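Side-chain contacts in L-methionine gamma-lyase (Fusobacterium nucleatum subsp. nucleatum, PDB 6LXU), which belongs to the Cys/Met metabolism family of PLP-dependent enzymes and carries its pyridoxal phosphate cofactor covalently bound: residues P159-L164 / L374-V379; N273-V278 / M308-A313; F280-K283 / K289-Y292. One frame throughout, in Å; residues are numbered along the deposited sequence.

The three contacts form one connected cluster in and beside the five-stranded sheet of the C-terminal part of the chain, with centres 11 to 12 Å apart. Contact 1 ties the loop after strand 151-157, which belongs to the seven-stranded sheet, to strand 374-378, and it alone holds a bound ion, a nitrate on R376. Contact 2 sets helix 263-282 against the loop entering strand 314-319; V379 N, from contact 1, lies 3.0 Å from A313 O there, a probable hydrogen bond. Contact 3 uses the end of the same helix, against edge strand 287-291. Its Y292 reaches back to contact 2, Y292 OH lying 2.7 Å from G312 O in another probable hydrogen bond.

Contact 1: P159-L164 / L374-V379; sequences PANPNL and LVRLSV. With NO3 (nitrate ion), chain C.
A nitrate ion, a water and the amide of N161 gather round the guanidinium of R376. The protein has the fold of type I PLP-dependent enzymes, and the contact joins its two sheets: N161 lies in the loop after strand 151-157 of the seven-stranded sheet, R376 on strand 374-378 of the smaller one. The arginine chain runs out extended and then bends at its third torsion (chi3 85°), which turns NH1 toward the loop. NH1 donates to N161 OD1 at 2.9 Å in a fairly straight bond (158°). The oxygen lies in the guanidinium plane, whereas the donor is tilted from the carbonyl plane, the two flat groups being turned 25° against each other. The other end of the amide is used as well: N161 ND2 donates to a water 3.1 Å away that also accepts from R376 NH1. That water donates in turn to nitrate O2, while NH2 of R376 makes a weak bond to nitrate O1 at 3.1 Å. S341 N and Q350 NE2 also hydrogen-bond to the ion, which probably came from the crystallisation liquor; its position beside an arginine is consistent with a site that can take an anion. Two residues earlier on the strand, at L374, the contact turns apolar. P162, preceded by a cis peptide bond, presents its ring, CB of P162 meeting CD2 of L374 at 3.9 Å.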
ATOM      1  N   PRO A 159     -29.262  -9.831  12.717  1.00  6.92           N
ATOM      2  CA  PRO A 159     -29.108 -10.753  13.843  1.00  7.51           C
ATOM      3  C   PRO A 159     -28.030 -10.282  14.802  1.00  8.12           C
ATOM      4  O   PRO A 159     -27.124  -9.559  14.385  1.00  8.67           O
ATOM      5  CB  PRO A 159     -28.695 -12.071  13.164  1.00  7.36           C
ATOM      6  CG  PRO A 159     -29.056 -11.915  11.727  1.00  7.19           C
ATOM      7  CD  PRO A 159     -28.871 -10.456  11.448  1.00  6.99           C
ATOM      8  N   ALA A 160     -28.123 -10.681  16.069  1.00  8.88           N
ATOM      9  CA  ALA A 160     -27.165 -10.210  17.096  1.00 10.62           C
ATOM     10  C   ALA A 160     -26.667 -11.353  17.958  1.00 12.28           C
ATOM     11  O   ALA A 160     -27.475 -12.232  18.316  1.00 14.77           O
ATOM     12  CB  ALA A 160     -27.816  -9.163  17.984  1.00 11.60           C
ATOM     13  N   ASN A 161     -25.370 -11.302  18.328  1.00 13.39           N
ATOM     14  CA  ASN A 161     -24.649 -12.296  19.182  1.00 16.20           C
ATOM     15  C   ASN A 161     -25.352 -12.466  20.511  1.00 17.44           C
ATOM     16  O   ASN A 161     -26.022 -11.535  20.926  1.00 19.10           O
ATOM     17  CB  ASN A 161     -23.228 -11.803  19.564  1.00 17.85           C
ATOM     18  CG  ASN A 161     -22.267 -11.677  18.391  1.00 18.48           C
ATOM     19  OD1 ASN A 161     -21.911 -12.678  17.745  1.00 20.87           O
ATOM     20  ND2 ASN A 161     -21.751 -10.455  18.177  1.00 20.20           N
ATOM     21  N   PRO A 162     -25.199 -13.598  21.223  1.00 17.64           N
ATOM     22  CA  PRO A 162     -24.420 -14.793  20.827  1.00 16.46           C
ATOM     23  C   PRO A 162     -25.270 -15.943  20.241  1.00 15.02           C
ATOM     24  O   PRO A 162     -24.732 -16.998  19.844  1.00 16.83           O
ATOM     25  CB  PRO A 162     -23.835 -15.227  22.167  1.00 17.65           C
ATOM     26  CG  PRO A 162     -24.924 -14.901  23.151  1.00 18.00           C
ATOM     27  CD  PRO A 162     -25.598 -13.658  22.644  1.00 18.75           C
ATOM     28  N   ASN A 163     -26.580 -15.726  20.220  1.00 11.83           N
ATOM     29  CA  ASN A 163     -27.576 -16.688  19.779  1.00 10.98           C
ATOM     30  C   ASN A 163     -28.310 -16.209  18.519  1.00  9.77           C
ATOM     31  O   ASN A 163     -29.377 -16.720  18.199  1.00  9.79           O
ATOM     32  CB  ASN A 163     -28.595 -16.961  20.916  1.00 12.02           C
ATOM     33  CG  ASN A 163     -27.999 -17.702  22.121  1.00 13.23           C
ATOM     34  OD1 ASN A 163     -26.931 -18.312  22.059  1.00 15.05           O
ATOM     35  ND2 ASN A 163     -28.757 -17.723  23.217  1.00 15.45           N
ATOM     36  N   LEU A 164     -27.731 -15.252  17.791  1.00  8.96           N
ATOM     37  CA  LEU A 164     -28.309 -14.746  16.532  1.00  8.73           C
ATOM     38  C   LEU A 164     -29.774 -14.319  16.698  1.00  8.45           C
ATOM     39  O   LEU A 164     -30.663 -14.667  15.912  1.00  8.25           O
ATOM     40  CB  LEU A 164     -28.099 -15.732  15.380  1.00  8.89           C
ATOM     41  CG  LEU A 164     -26.599 -15.948  15.093  1.00  9.39           C
ATOM     42  CD1 LEU A 164     -26.381 -17.054  14.081  1.00  9.60           C
ATOM     43  CD2 LEU A 164     -25.894 -14.682  14.628  1.00  9.92           C
ATOM     44  N   LEU A 374     -21.130 -23.393  23.885  1.00  9.02           N
ATOM     45  CA  LEU A 374     -21.452 -22.513  22.756  1.00  9.20           C
ATOM     46  C   LEU A 374     -20.226 -22.254  21.879  1.00  8.71           C
ATOM     47  O   LEU A 374     -19.186 -21.826  22.376  1.00  8.82           O
ATOM     48  CB  LEU A 374     -22.023 -21.197  23.255  1.00 10.20           C
ATOM     49  CG  LEU A 374     -22.633 -20.276  22.192  1.00 11.11           C
ATOM     50  CD1 LEU A 374     -23.916 -20.841  21.609  1.00 11.72           C
ATOM     51  CD2 LEU A 374     -22.889 -18.906  22.796  1.00 12.16           C
ATOM     52  N   VAL A 375     -20.383 -22.515  20.584  1.00  8.32           N
ATOM     53  CA  VAL A 375     -19.344 -22.266  19.574  1.00  8.31           C
ATOM     54  C   VAL A 375     -19.947 -21.326  18.533  1.00  8.17           C
ATOM     55  O   VAL A 375     -21.096 -21.499  18.120  1.00  8.13           O
ATOM     56  CB  VAL A 375     -18.878 -23.588  18.948  1.00  8.69           C
ATOM     57  CG1 VAL A 375     -17.853 -23.334  17.839  1.00  8.82           C
ATOM     58  CG2 VAL A 375     -18.301 -24.498  20.027  1.00  8.97           C
ATOM     59  N   ARG A 376     -19.166 -20.309  18.139  1.00  7.97           N
ATOM     60  CA  ARG A 376     -19.569 -19.359  17.090  1.00  8.29           C
ATOM     61  C   ARG A 376     -18.709 -19.568  15.846  1.00  7.40           C
ATOM     62  O   ARG A 376     -17.477 -19.533  15.923  1.00  7.35           O
ATOM     63  CB  ARG A 376     -19.428 -17.916  17.558  1.00  9.78           C
ATOM     64  CG  ARG A 376     -20.209 -16.961  16.673  1.00 12.44           C
ATOM     65  CD  ARG A 376     -19.958 -15.507  16.976  1.00 14.43           C
ATOM     66  NE  ARG A 376     -18.782 -15.050  16.262  1.00 16.43           N
ATOM     67  CZ  ARG A 376     -18.507 -13.784  15.951  1.00 17.58           C
ATOM     68  NH1 ARG A 376     -19.334 -12.792  16.317  1.00 19.07           N
ATOM     69  NH2 ARG A 376     -17.403 -13.502  15.274  1.00 18.67           N
ATOM     70  N   LEU A 377     -19.370 -19.795  14.719  1.00  6.84           N
ATOM     71  CA  LEU A 377     -18.714 -20.077  13.456  1.00  6.65           C
ATOM     72  C   LEU A 377     -19.049 -18.994  12.428  1.00  6.38           C
ATOM     73  O   LEU A 377     -20.226 -18.732  12.137  1.00  6.76           O
ATOM     74  CB  LEU A 377     -19.194 -21.435  12.959  1.00  6.93           C
ATOM     75  CG  LEU A 377     -18.571 -21.972  11.682  1.00  7.15           C
ATOM     76  CD1 LEU A 377     -17.110 -22.304  11.890  1.00  7.23           C
ATOM     77  CD2 LEU A 377     -19.320 -23.212  11.213  1.00  7.35           C
ATOM     78  N   SER A 378     -18.005 -18.357  11.881  1.00  6.00           N
ATOM     79  CA  SER A 378     -18.133 -17.466  10.719  1.00  5.93           C
ATOM     80  C   SER A 378     -17.774 -18.286   9.489  1.00  5.78           C
ATOM     81  O   SER A 378     -16.596 -18.605   9.268  1.00  5.81           O
ATOM     82  CB  SER A 378     -17.191 -16.281  10.857  1.00  5.98           C
ATOM     83  OG  SER A 378     -17.186 -15.507   9.662  1.00  6.10           O
ATOM     84  N   VAL A 379     -18.772 -18.673   8.718  1.00  5.70           N
ATOM     85  CA  VAL A 379     -18.541 -19.546   7.584  1.00  5.84           C
ATOM     86  C   VAL A 379     -17.858 -18.763   6.453  1.00  5.79           C
ATOM     87  O   VAL A 379     -18.358 -17.713   6.032  1.00  5.80           O
ATOM     88  CB  VAL A 379     -19.872 -20.142   7.086  1.00  6.04           C
ATOM     89  CG1 VAL A 379     -19.684 -20.970   5.821  1.00  6.38           C
ATOM     90  CG2 VAL A 379     -20.528 -20.985   8.183  1.00  6.35           C
TER
HETATM   91  N   NO3 C 502     -16.397 -10.813  16.908  1.00 20.71           N
HETATM   92  O1  NO3 C 502     -16.483 -10.595  15.711  1.00 22.12           O
HETATM   93  O2  NO3 C 502     -17.237 -10.291  17.696  1.00 18.84           O
HETATM   94  O3  NO3 C 502     -15.479 -11.560  17.355  1.00 19.78           O
HETATM   95  O   HOH W   1     -19.488  -9.583  16.224  1.00 12.06           O

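Contact 2: N273-V278 / M308-A313; sequences NARTIV and MKDFGA
R275 and D310 approach from opposite directions and meet with their flat groups nearly coplanar, 18° apart. The arginine offers its side rather than its end: NE donates to D310 OD1 at 2.9 Å and NH2 to D310 OD2 at 2.8 Å, a two-bonded salt bridge in which each nitrogen takes one oxygen. Both oxygens use their syn lone pairs, yet each lies somewhat out of the guanidinium plane, so the fit is slightly tilted. A sharp bend at the third torsion of R275 (chi3 -94°) swings the guanidinium round from the helix toward the loop. D310 OD1 has a second donor, the backbone N of F311, at 2.8 Å on its anti side and 23° out of the carboxylate plane; this bond from the next residue is consistent with a carboxylate restrained in the orientation that meets the arginine.

One residue earlier on helix 263-282, the contact becomes close packing of a methyl on backbone. The methyl of A274 sits against the loop just before strand 314-319, with A274 CB 3.5 Å from G312 O and 3.6 Å from A313 CA. The small side chains let helix and loop come this near. G312 adopts a backbone conformation in which a CB would jam against the carbonyl oxygen of F311, a reason in itself for glycine at this point in the loop. Around the pair, Y292 packs against R275 and F311.

The chemistry therefore divides in two: close packing of A274 on G312 and A313, beside an ion pair whose arginine is exposed. With two charged bonds and a backbone donor on its carboxylate, D310 is probably held in the ionised form.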
ATOM      1  N   ASN A 273     -22.731 -21.965   1.541  1.00  6.97           N
ATOM      2  CA  ASN A 273     -21.945 -22.796   2.438  1.00  6.78           C
ATOM      3  C   ASN A 273     -22.614 -22.906   3.795  1.00  6.89           C
ATOM      4  O   ASN A 273     -22.717 -24.004   4.352  1.00  6.92           O
ATOM      5  CB  ASN A 273     -20.539 -22.211   2.653  1.00  6.62           C
ATOM      6  CG  ASN A 273     -19.576 -22.485   1.513  1.00  6.66           C
ATOM      7  OD1 ASN A 273     -19.877 -23.210   0.572  1.00  7.07           O
ATOM      8  ND2 ASN A 273     -18.375 -21.895   1.617  1.00  6.83           N
ATOM      9  N   ALA A 274     -23.046 -21.779   4.342  1.00  6.65           N
ATOM     10  CA  ALA A 274     -23.592 -21.783   5.693  1.00  6.98           C
ATOM     11  C   ALA A 274     -24.848 -22.633   5.808  1.00  7.29           C
ATOM     12  O   ALA A 274     -24.990 -23.379   6.775  1.00  7.30           O
ATOM     13  CB  ALA A 274     -23.873 -20.371   6.167  1.00  6.91           C
ATOM     14  N   ARG A 275     -25.756 -22.530   4.845  1.00  7.77           N
ATOM     15  CA  ARG A 275     -26.997 -23.311   4.925  1.00  8.89           C
ATOM     16  C   ARG A 275     -26.697 -24.812   4.939  1.00  8.52           C
ATOM     17  O   ARG A 275     -27.323 -25.577   5.698  1.00  8.75           O
ATOM     18  CB  ARG A 275     -27.981 -22.908   3.811  1.00 10.63           C
ATOM     19  CG  ARG A 275     -28.661 -21.582   4.141  1.00 12.59           C
ATOM     20  CD  ARG A 275     -29.691 -21.072   3.146  1.00 14.78           C
ATOM     21  NE  ARG A 275     -29.104 -20.138   2.183  1.00 16.56           N
ATOM     22  CZ  ARG A 275     -28.634 -20.463   0.977  1.00 16.64           C
ATOM     23  NH1 ARG A 275     -28.672 -21.727   0.553  1.00 18.01           N
ATOM     24  NH2 ARG A 275     -28.121 -19.524   0.187  1.00 15.54           N
ATOM     25  N   THR A 276     -25.723 -25.248   4.145  1.00  8.32           N
ATOM     26  CA  THR A 276     -25.323 -26.639   4.119  1.00  8.50           C
ATOM     27  C   THR A 276     -24.696 -27.071   5.441  1.00  8.24           C
ATOM     28  O   THR A 276     -24.968 -28.172   5.950  1.00  8.55           O
ATOM     29  CB  THR A 276     -24.358 -26.859   2.938  1.00  9.13           C
ATOM     30  OG1 THR A 276     -25.050 -26.538   1.731  1.00 10.57           O
ATOM     31  CG2 THR A 276     -23.874 -28.274   2.869  1.00  9.65           C
ATOM     32  N   ILE A 277     -23.881 -26.204   6.024  1.00  7.48           N
ATOM     33  CA  ILE A 277     -23.267 -26.498   7.314  1.00  7.52           C
ATOM     34  C   ILE A 277     -24.316 -26.526   8.431  1.00  7.49           C
ATOM     35  O   ILE A 277     -24.219 -27.368   9.331  1.00  7.66           O
ATOM     36  CB  ILE A 277     -22.114 -25.509   7.604  1.00  7.38           C
ATOM     37  CG1 ILE A 277     -20.988 -25.739   6.590  1.00  7.47           C
ATOM     38  CG2 ILE A 277     -21.582 -25.649   9.022  1.00  7.55           C
ATOM     39  CD1 ILE A 277     -20.030 -24.577   6.489  1.00  7.78           C
ATOM     40  N   VAL A 278     -25.300 -25.642   8.383  1.00  7.57           N
ATOM     41  CA  VAL A 278     -26.388 -25.670   9.374  1.00  7.93           C
ATOM     42  C   VAL A 278     -27.084 -27.032   9.367  1.00  8.50           C
ATOM     43  O   VAL A 278     -27.330 -27.616  10.439  1.00  9.05           O
ATOM     44  CB  VAL A 278     -27.412 -24.544   9.129  1.00  7.89           C
ATOM     45  CG1 VAL A 278     -28.686 -24.730   9.958  1.00  8.20           C
ATOM     46  CG2 VAL A 278     -26.791 -23.197   9.442  1.00  8.03           C
ATOM     47  N   MET A 308     -35.128 -10.411   5.804  1.00  8.38           N
ATOM     48  CA  MET A 308     -33.829 -10.868   5.299  1.00  8.59           C
ATOM     49  C   MET A 308     -34.027 -11.661   4.017  1.00  8.68           C
ATOM     50  O   MET A 308     -34.842 -12.588   3.974  1.00  9.82           O
ATOM     51  CB  MET A 308     -33.113 -11.767   6.303  1.00  8.58           C
ATOM     52  CG  MET A 308     -32.898 -11.141   7.671  1.00  8.50           C
ATOM     53  SD  MET A 308     -31.985 -12.208   8.801  1.00  8.48           S
ATOM     54  CE  MET A 308     -30.317 -12.139   8.153  1.00  8.24           C
ATOM     55  N   LYS A 309     -33.259 -11.337   2.987  1.00  8.72           N
ATOM     56  CA  LYS A 309     -33.321 -12.070   1.719  1.00  9.64           C
ATOM     57  C   LYS A 309     -32.646 -13.426   1.794  1.00  9.20           C
ATOM     58  O   LYS A 309     -32.957 -14.309   0.998  1.00 10.49           O
ATOM     59  CB  LYS A 309     -32.697 -11.250   0.599  1.00 11.21           C
ATOM     60  CG  LYS A 309     -33.442  -9.960   0.311  1.00 13.83           C
ATOM     61  CD  LYS A 309     -32.749  -9.229  -0.822  1.00 16.42           C
ATOM     62  CE  LYS A 309     -33.390  -7.896  -1.146  1.00 18.78           C
ATOM     63  NZ  LYS A 309     -32.667  -7.207  -2.252  1.00 20.35           N
ATOM     64  N   ASP A 310     -31.692 -13.570   2.712  1.00  8.81           N
ATOM     65  CA  ASP A 310     -31.100 -14.862   3.039  1.00  9.12           C
ATOM     66  C   ASP A 310     -30.759 -14.781   4.518  1.00  8.39           C
ATOM     67  O   ASP A 310     -30.817 -13.705   5.111  1.00  8.29           O
ATOM     68  CB  ASP A 310     -29.873 -15.152   2.158  1.00 10.26           C
ATOM     69  CG  ASP A 310     -29.582 -16.638   2.003  1.00 11.63           C
ATOM     70  OD1 ASP A 310     -30.055 -17.442   2.839  1.00 13.18           O
ATOM     71  OD2 ASP A 310     -28.892 -17.003   1.034  1.00 13.02           O
ATOM     72  N   PHE A 311     -30.417 -15.921   5.109  1.00  8.57           N
ATOM     73  CA  PHE A 311     -30.393 -16.049   6.562  1.00  8.85           C
ATOM     74  C   PHE A 311     -29.009 -15.950   7.189  1.00  8.49           C
ATOM     75  O   PHE A 311     -28.869 -16.131   8.392  1.00  8.66           O
ATOM     76  CB  PHE A 311     -31.066 -17.360   6.976  1.00  9.65           C
ATOM     77  CG  PHE A 311     -32.541 -17.406   6.657  1.00 10.40           C
ATOM     78  CD1 PHE A 311     -33.447 -16.655   7.387  1.00 11.01           C
ATOM     79  CD2 PHE A 311     -33.026 -18.245   5.657  1.00 11.15           C
ATOM     80  CE1 PHE A 311     -34.814 -16.722   7.118  1.00 11.82           C
ATOM     81  CE2 PHE A 311     -34.391 -18.315   5.383  1.00 12.01           C
ATOM     82  CZ  PHE A 311     -35.280 -17.552   6.112  1.00 12.15           C
ATOM     83  N   GLY A 312     -28.009 -15.618   6.380  1.00  8.18           N
ATOM     84  CA  GLY A 312     -26.687 -15.271   6.860  1.00  8.04           C
ATOM     85  C   GLY A 312     -25.683 -16.385   6.863  1.00  7.42           C
ATOM     86  O   GLY A 312     -25.979 -17.539   6.543  1.00  7.59           O
ATOM     87  N   ALA A 313     -24.456 -16.015   7.210  1.00  7.24           N
ATOM     88  CA  ALA A 313     -23.356 -16.957   7.220  1.00  7.11           C
ATOM     89  C   ALA A 313     -22.701 -17.089   8.585  1.00  7.07           C
ATOM     90  O   ALA A 313     -21.629 -17.685   8.706  1.00  7.30           O
ATOM     91  CB  ALA A 313     -22.363 -16.582   6.144  1.00  7.34           C
TER

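Contact 3: F280-K283 / K289-Y292; sequences FLNK and KVYY
The first torsion of N282 (chi1 -154°) sets CG opposite the backbone nitrogen, and the amide swings across toward V290 and brings OD1 within 3.6 Å of V290 CG2. The valine answers with its own torsion: CG1 takes the place opposite the backbone N (chi1 175°), and CG2, lying beside that N, becomes the branch turned to the helix end. This methyl makes the closest approaches to both L281 and N282. It touches N282 CA at 3.7 Å and, on the preceding residue, L281 CB at 3.9 Å, so it nestles against the last turn of helix 263-282 with backbone as well as side-chain atoms around it.

The polar part of the junction runs through a water. It donates to N282 OD1 at 2.8 Å and accepts from V290 N at 2.9 Å, joining the exposed amide to a strand N-H on the outer side of an edge strand. The oxygen of N282 thus does two jobs, packing on the valine methyl while holding the water that serves the valine backbone. The neighbouring residues K289 and Y291 pair instead with E318 and S316 of strand 314-319.

On the inner side L281 and V290 both rest on I315 and F317 of that strand. L295, from a loop, touches both N282 and V290. On the other face of strand 287-291, K289 CG lies over one face of the Y291 ring, nearer its edge than its centre, and K289 NZ makes a weak bond to Y291 OH.

The arrangement is a helix packed on a beta sheet, as in an alpha/beta domain: the chain returns from the helix through a short connection to form the sheet's edge strand, here in the smaller, C-terminal domain of a type I PLP-dependent fold.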
ATOM      1  N   PHE A 280     -25.890 -29.933   8.401  1.00  9.60           N
ATOM      2  CA  PHE A 280     -24.941 -30.881   8.975  1.00  9.56           C
ATOM      3  C   PHE A 280     -24.901 -30.792  10.505  1.00  9.15           C
ATOM      4  O   PHE A 280     -25.009 -31.806  11.210  1.00  9.44           O
ATOM      5  CB  PHE A 280     -23.548 -30.640   8.372  1.00  9.80           C
ATOM      6  CG  PHE A 280     -22.444 -31.321   9.105  1.00 10.29           C
ATOM      7  CD1 PHE A 280     -22.243 -32.690   8.961  1.00 10.81           C
ATOM      8  CD2 PHE A 280     -21.605 -30.614   9.958  1.00 10.74           C
ATOM      9  CE1 PHE A 280     -21.214 -33.323   9.635  1.00 11.48           C
ATOM     10  CE2 PHE A 280     -20.585 -31.251  10.634  1.00 11.70           C
ATOM     11  CZ  PHE A 280     -20.395 -32.603  10.475  1.00 11.65           C
ATOM     12  N   LEU A 281     -24.736 -29.590  11.032  1.00  8.77           N
ATOM     13  CA  LEU A 281     -24.639 -29.421  12.481  1.00  8.80           C
ATOM     14  C   LEU A 281     -25.942 -29.760  13.181  1.00  9.00           C
ATOM     15  O   LEU A 281     -25.933 -30.405  14.240  1.00  9.49           O
ATOM     16  CB  LEU A 281     -24.237 -27.995  12.845  1.00  8.86           C
ATOM     17  CG  LEU A 281     -22.825 -27.564  12.441  1.00  8.89           C
ATOM     18  CD1 LEU A 281     -22.669 -26.060  12.591  1.00  9.33           C
ATOM     19  CD2 LEU A 281     -21.773 -28.291  13.257  1.00  9.45           C
ATOM     20  N   ASN A 282     -27.058 -29.343  12.613  1.00  9.12           N
ATOM     21  CA  ASN A 282     -28.346 -29.557  13.272  1.00 10.06           C
ATOM     22  C   ASN A 282     -28.739 -31.029  13.333  1.00 10.64           C
ATOM     23  O   ASN A 282     -29.534 -31.400  14.212  1.00 11.78           O
ATOM     24  CB  ASN A 282     -29.444 -28.758  12.583  1.00 10.19           C
ATOM     25  CG  ASN A 282     -30.597 -28.416  13.507  1.00 10.59           C
ATOM     26  OD1 ASN A 282     -30.401 -28.143  14.688  1.00 11.40           O
ATOM     27  ND2 ASN A 282     -31.803 -28.371  12.946  1.00 11.62           N
ATOM     28  N   LYS A 283     -28.200 -31.854  12.439  1.00 11.09           N
ATOM     29  CA  LYS A 283     -28.414 -33.309  12.447  1.00 12.02           C
ATOM     30  C   LYS A 283     -27.301 -34.072  13.157  1.00 11.37           C
ATOM     31  O   LYS A 283     -27.364 -35.306  13.235  1.00 11.69           O
ATOM     32  CB  LYS A 283     -28.561 -33.818  11.006  1.00 13.53           C
ATOM     33  CG  LYS A 283     -29.802 -33.306  10.303  1.00 15.15           C
ATOM     34  CD  LYS A 283     -29.831 -33.678   8.829  1.00 16.56           C
ATOM     35  CE  LYS A 283     -31.155 -33.282   8.187  1.00 18.04           C
ATOM     36  NZ  LYS A 283     -31.119 -33.401   6.702  1.00 19.30           N
ATOM     37  N   LYS A 289     -27.933 -28.087  19.916  1.00  9.78           N
ATOM     38  CA  LYS A 289     -28.758 -27.000  19.417  1.00 10.35           C
ATOM     39  C   LYS A 289     -27.963 -26.153  18.440  1.00  9.15           C
ATOM     40  O   LYS A 289     -26.768 -25.953  18.649  1.00  9.10           O
ATOM     41  CB  LYS A 289     -29.209 -26.135  20.592  1.00 12.51           C
ATOM     42  CG  LYS A 289     -30.225 -25.059  20.267  1.00 14.90           C
ATOM     43  CD  LYS A 289     -30.727 -24.469  21.572  1.00 17.09           C
ATOM     44  CE  LYS A 289     -31.754 -23.391  21.347  1.00 19.47           C
ATOM     45  NZ  LYS A 289     -32.054 -22.660  22.604  1.00 21.31           N
ATOM     46  N   VAL A 290     -28.641 -25.665  17.409  1.00  8.63           N
ATOM     47  CA  VAL A 290     -28.037 -24.734  16.454  1.00  8.69           C
ATOM     48  C   VAL A 290     -28.847 -23.446  16.489  1.00  8.90           C
ATOM     49  O   VAL A 290     -30.085 -23.476  16.512  1.00  9.43           O
ATOM     50  CB  VAL A 290     -28.003 -25.337  15.047  1.00  8.66           C
ATOM     51  CG1 VAL A 290     -27.476 -24.313  14.032  1.00  8.65           C
ATOM     52  CG2 VAL A 290     -27.148 -26.595  15.048  1.00  8.84           C
ATOM     53  N   TYR A 291     -28.133 -22.325  16.516  1.00  8.41           N
ATOM     54  CA  TYR A 291     -28.694 -20.993  16.407  1.00  8.65           C
ATOM     55  C   TYR A 291     -28.439 -20.492  14.990  1.00  8.20           C
ATOM     56  O   TYR A 291     -27.277 -20.273  14.593  1.00  8.15           O
ATOM     57  CB  TYR A 291     -28.033 -20.071  17.422  1.00  9.22           C
ATOM     58  CG  TYR A 291     -28.249 -20.512  18.844  1.00 10.12           C
ATOM     59  CD1 TYR A 291     -29.432 -20.193  19.514  1.00 11.02           C
ATOM     60  CD2 TYR A 291     -27.294 -21.261  19.525  1.00 10.73           C
ATOM     61  CE1 TYR A 291     -29.646 -20.598  20.817  1.00 11.70           C
ATOM     62  CE2 TYR A 291     -27.507 -21.680  20.833  1.00 11.26           C
ATOM     63  CZ  TYR A 291     -28.692 -21.341  21.459  1.00 11.71           C
ATOM     64  OH  TYR A 291     -28.947 -21.730  22.755  1.00 13.22           O
ATOM     65  N   TYR A 292     -29.504 -20.341  14.215  1.00  8.10           N
ATOM     66  CA  TYR A 292     -29.405 -19.887  12.824  1.00  8.07           C
ATOM     67  C   TYR A 292     -30.745 -19.286  12.432  1.00  8.40           C
ATOM     68  O   TYR A 292     -31.775 -19.939  12.629  1.00  8.85           O
ATOM     69  CB  TYR A 292     -29.044 -21.045  11.873  1.00  7.86           C
ATOM     70  CG  TYR A 292     -28.789 -20.557  10.467  1.00  7.77           C
ATOM     71  CD1 TYR A 292     -27.688 -19.759  10.176  1.00  7.81           C
ATOM     72  CD2 TYR A 292     -29.649 -20.876   9.429  1.00  7.80           C
ATOM     73  CE1 TYR A 292     -27.441 -19.298   8.891  1.00  7.63           C
ATOM     74  CE2 TYR A 292     -29.422 -20.408   8.147  1.00  7.76           C
ATOM     75  CZ  TYR A 292     -28.321 -19.606   7.880  1.00  7.76           C
ATOM     76  OH  TYR A 292     -28.119 -19.149   6.603  1.00  7.98           O
TER
HETATM   77  O   HOH W   2     -31.367 -26.513  16.737  1.00 11.25           O